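Local coordinates for concanavalin B (Canavalia ensiformis, PDB 6CAF), which may act as a carbohydrate-binding protein of jack bean seeds and has the fold of family 18 chitinases, at residues 33-38 with 58-63. Residues are numbered along the deposited sequence; the frame is centred on the assembly and turned at random. Where two conformers were deposited one is given.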
ATOM      1  N   ALA A  33       6.691   4.099   2.286  1.00 10.67           N
ATOM      2  CA  ALA A  33       5.552   3.413   2.870  1.00 10.81           C
ATOM      3  C   ALA A  33       5.999   2.001   3.277  1.00 10.34           C
ATOM      4  O   ALA A  33       6.955   1.457   2.707  1.00 11.55           O
ATOM      5  CB  ALA A  33       4.441   3.301   1.826  1.00 11.87           C
ATOM      6  N   VAL A  34       5.274   1.411   4.223  1.00 10.15           N
ATOM      7  CA  VAL A  34       5.596   0.068   4.655  1.00 10.46           C
ATOM      8  C   VAL A  34       4.330  -0.680   5.023  1.00 10.23           C
ATOM      9  O   VAL A  34       3.370  -0.088   5.530  1.00 10.97           O
ATOM     10  CB  VAL A  34       6.577   0.101   5.840  1.00 10.92           C
ATOM     11  CG1 VAL A  34       5.939   0.670   7.098  1.00 11.99           C
ATOM     12  CG2 VAL A  34       7.212  -1.253   6.114  1.00 12.39           C
ATOM     13  N   TYR A  35       4.344  -1.981   4.764  1.00 10.74           N
ATOM     14  CA  TYR A  35       3.283  -2.885   5.175  1.00 10.57           C
ATOM     15  C   TYR A  35       3.540  -3.417   6.579  1.00 10.94           C
ATOM     16  O   TYR A  35       4.629  -3.898   6.898  1.00 12.22           O
ATOM     17  CB  TYR A  35       3.158  -4.043   4.211  1.00 11.08           C
ATOM     18  CG  TYR A  35       2.646  -3.685   2.837  1.00 10.71           C
ATOM     19  CD1 TYR A  35       3.495  -3.193   1.857  1.00 11.10           C
ATOM     20  CD2 TYR A  35       1.320  -3.829   2.520  1.00 11.27           C
ATOM     21  CE1 TYR A  35       3.045  -2.874   0.593  1.00 10.33           C
ATOM     22  CE2 TYR A  35       0.866  -3.529   1.255  1.00 10.81           C
ATOM     23  CZ  TYR A  35       1.697  -3.057   0.296  1.00 10.57           C
ATOM     24  OH  TYR A  35       1.185  -2.776  -0.960  1.00 11.67           O
ATOM     25  N   TRP A  36       2.493  -3.351   7.390  1.00 10.78           N
ATOM     26  CA  TRP A  36       2.514  -3.796   8.772  1.00 11.41           C
ATOM     27  C   TRP A  36       1.275  -4.598   9.084  1.00 11.62           C
ATOM     28  O   TRP A  36       0.185  -4.194   8.716  1.00 12.42           O
ATOM     29  CB  TRP A  36       2.595  -2.580   9.706  1.00 11.72           C
ATOM     30  CG  TRP A  36       2.590  -2.957  11.152  1.00 12.48           C
ATOM     31  CD1 TRP A  36       3.695  -3.209  11.926  1.00 14.08           C
ATOM     32  CD2 TRP A  36       1.440  -3.207  11.980  1.00 11.87           C
ATOM     33  NE1 TRP A  36       3.291  -3.611  13.182  1.00 15.73           N
ATOM     34  CE2 TRP A  36       1.916  -3.631  13.227  1.00 13.67           C
ATOM     35  CE3 TRP A  36       0.064  -3.076  11.805  1.00 14.10           C
ATOM     36  CZ2 TRP A  36       1.063  -3.953  14.269  1.00 14.62           C
ATOM     37  CZ3 TRP A  36      -0.770  -3.408  12.818  1.00 14.29           C
ATOM     38  CH2 TRP A  36      -0.282  -3.829  14.036  1.00 14.80           C
ATOM     39  N   GLY A  37       1.430  -5.720   9.768  1.00 12.41           N
ATOM     40  CA  GLY A  37       0.266  -6.470  10.179  1.00 14.31           C
ATOM     41  C   GLY A  37       0.439  -7.911  10.561  1.00 14.72           C
ATOM     42  O   GLY A  37      -0.546  -8.601  10.693  1.00 16.69           O
ATOM     43  N   GLN A  38       1.564  -8.374  10.839  1.00 16.08           N
ATOM     44  CA  GLN A  38       1.928  -9.739  11.228  1.00 18.75           C
ATOM     45  C   GLN A  38       2.767  -9.689  12.477  1.00 18.65           C
ATOM     46  O   GLN A  38       3.289  -8.646  12.838  1.00 18.00           O
ATOM     47  CB  GLN A  38       2.650 -10.477  10.105  1.00 23.93           C
ATOM     48  CG  GLN A  38       3.981  -9.947   9.666  1.00 32.89           C
ATOM     49  CD  GLN A  38       4.579 -10.791   8.535  1.00 35.14           C
ATOM     50  OE1 GLN A  38       3.855 -11.530   7.844  1.00 44.05           O
ATOM     51  NE2 GLN A  38       5.898 -10.736   8.393  1.00 37.81           N
ATOM     52  N   ILE A  58      -1.903  -0.901   7.239  1.00 10.50           N
ATOM     53  CA  ILE A  58      -2.349  -1.973   8.127  1.00 10.72           C
ATOM     54  C   ILE A  58      -2.922  -3.082   7.252  1.00 10.81           C
ATOM     55  O   ILE A  58      -3.892  -2.855   6.499  1.00 12.04           O
ATOM     56  CB  ILE A  58      -3.384  -1.487   9.151  1.00 11.86           C
ATOM     57  CG1 ILE A  58      -2.740  -0.436  10.072  1.00 14.17           C
ATOM     58  CG2 ILE A  58      -3.934  -2.646   9.927  1.00 13.30           C
ATOM     59  CD1 ILE A  58      -3.672   0.174  11.075  1.00 16.55           C
ATOM     60  N   SER A  59      -2.293  -4.255   7.332  1.00 10.39           N
ATOM     61  CA  SER A  59      -2.420  -5.274   6.302  1.00 12.22           C
ATOM     62  C   SER A  59      -2.799  -6.623   6.897  1.00 11.62           C
ATOM     63  O   SER A  59      -2.019  -7.155   7.685  1.00 13.47           O
ATOM     64  CB  SER A  59      -1.077  -5.379   5.590  1.00 14.56           C
ATOM     65  OG  SER A  59      -0.694  -4.106   5.049  1.00 15.74           O
ATOM     66  N   PHE A  60      -3.946  -7.213   6.581  1.00 11.18           N
ATOM     67  CA  PHE A  60      -4.895  -6.850   5.549  1.00 10.98           C
ATOM     68  C   PHE A  60      -6.318  -7.150   6.003  1.00 11.23           C
ATOM     69  O   PHE A  60      -6.539  -8.093   6.755  1.00 12.63           O
ATOM     70  CB  PHE A  60      -4.696  -7.711   4.293  1.00 12.18           C
ATOM     71  CG  PHE A  60      -3.373  -7.496   3.597  1.00 11.49           C
ATOM     72  CD1 PHE A  60      -3.215  -6.478   2.683  1.00 12.12           C
ATOM     73  CD2 PHE A  60      -2.293  -8.298   3.880  1.00 12.50           C
ATOM     74  CE1 PHE A  60      -2.024  -6.274   2.043  1.00 12.71           C
ATOM     75  CE2 PHE A  60      -1.093  -8.112   3.231  1.00 13.55           C
ATOM     76  CZ  PHE A  60      -0.957  -7.090   2.326  1.00 12.96           C
ATOM     77  N   LEU A  61      -7.272  -6.388   5.466  1.00 11.25           N
ATOM     78  CA  LEU A  61      -8.686  -6.800   5.465  1.00 10.75           C
ATOM     79  C   LEU A  61      -8.831  -7.724   4.258  1.00 11.77           C
ATOM     80  O   LEU A  61      -8.817  -7.272   3.117  1.00 11.79           O
ATOM     81  CB  LEU A  61      -9.600  -5.597   5.364  1.00 11.45           C
ATOM     82  CG  LEU A  61     -11.063  -5.914   5.633  1.00 12.45           C
ATOM     83  CD1 LEU A  61     -11.330  -6.005   7.124  1.00 13.53           C
ATOM     84  CD2 LEU A  61     -11.959  -4.890   4.983  1.00 13.94           C
ATOM     85  N   ASP A  62      -8.855  -9.037   4.514  1.00 13.35           N
ATOM     86  CA  ASP A  62      -8.726 -10.021   3.461  1.00 14.06           C
ATOM     87  C   ASP A  62      -9.849 -11.026   3.354  1.00 14.04           C
ATOM     88  O   ASP A  62      -9.717 -11.971   2.577  1.00 16.31           O
ATOM     89  CB  ASP A  62      -7.406 -10.756   3.561  1.00 18.13           C
ATOM     90  CG  ASP A  62      -7.305 -11.598   4.775  1.00 21.64           C
ATOM     91  OD1 ASP A  62      -8.190 -11.603   5.653  1.00 23.85           O
ATOM     92  OD2 ASP A  62      -6.286 -12.300   4.884  1.00 38.16           O
ATOM     93  N   LYS A  63     -10.962 -10.792   4.043  1.00 13.25           N
ATOM     94  CA  LYS A  63     -12.110 -11.689   3.990  0.50 14.53           C
ATOM     95  C   LYS A  63     -13.368 -10.842   3.867  1.00 13.61           C
ATOM     96  O   LYS A  63     -13.884 -10.316   4.849  1.00 15.71           O
ATOM     97  CB  LYS A  63     -12.165 -12.613   5.199  0.50 19.84           C
ATOM     98  CG  LYS A  63     -11.268 -13.828   5.060  0.50 21.81           C
ATOM     99  CD  LYS A  63     -11.158 -14.599   6.367  0.50 27.08           C
ATOM    100  CE  LYS A  63      -9.776 -14.424   6.969  0.50 40.39           C
ATOM    101  NZ  LYS A  63      -9.627 -13.185   7.786  0.50 25.07           N
TER
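Y35 meets S59 and F60 where two neighbouring parallel strands of a TIM barrel splay apart, a worked example of how one beta-alpha-beta unit sorts its side chains between two faces. The hydroxyl of S59 comes to the edge of the tyrosine ring, near its plane, with S59 OG 3.2 Å from Y35 CD2. That oxygen stands beside its own backbone N (chi1 -57°) and is hydrogen-bonded to the carbonyl of F57 two residues back, while the CB of S59 sits over the centre of one face of the F60 ring. F60 in turn crosses the tyrosine at a slant, F60 CZ lying 4.0 Å from Y35 CD2; S59 thus touches both rings, and the two rings also meet each other. The peptide bond joining S59 to F60 is cis.

W36 and I58, paired in the parallel bridge, look the other way, toward the helix layer, where helix 44-49 also packs on the indole. With CG swung anti to the backbone N (chi1 179°), the indole reaches along to I58, and W36 CE3 lies 4.2 Å from I58 CG1. Between residues 33-38 and 58-63 the main chains share one hydrogen bond, S59 N to W36 O, 2.8 Å long but bent to 139° at the hydrogen; lower down the same strands are bonded through V34 to I55 and F57. Weaker support comes from a CA-H...O contact, the bare CA of G37 lying 3.5 Å from S59 O where the chain leaves the strand.

E250 and H152 both hydrogen-bond the hydroxyl of Y35, so the phenol is held at its polar end while S59 and F60 both bear on the CD2 side of its ring: chemistry that implies a tyrosine fixed in position, its polar end directed into the barrel.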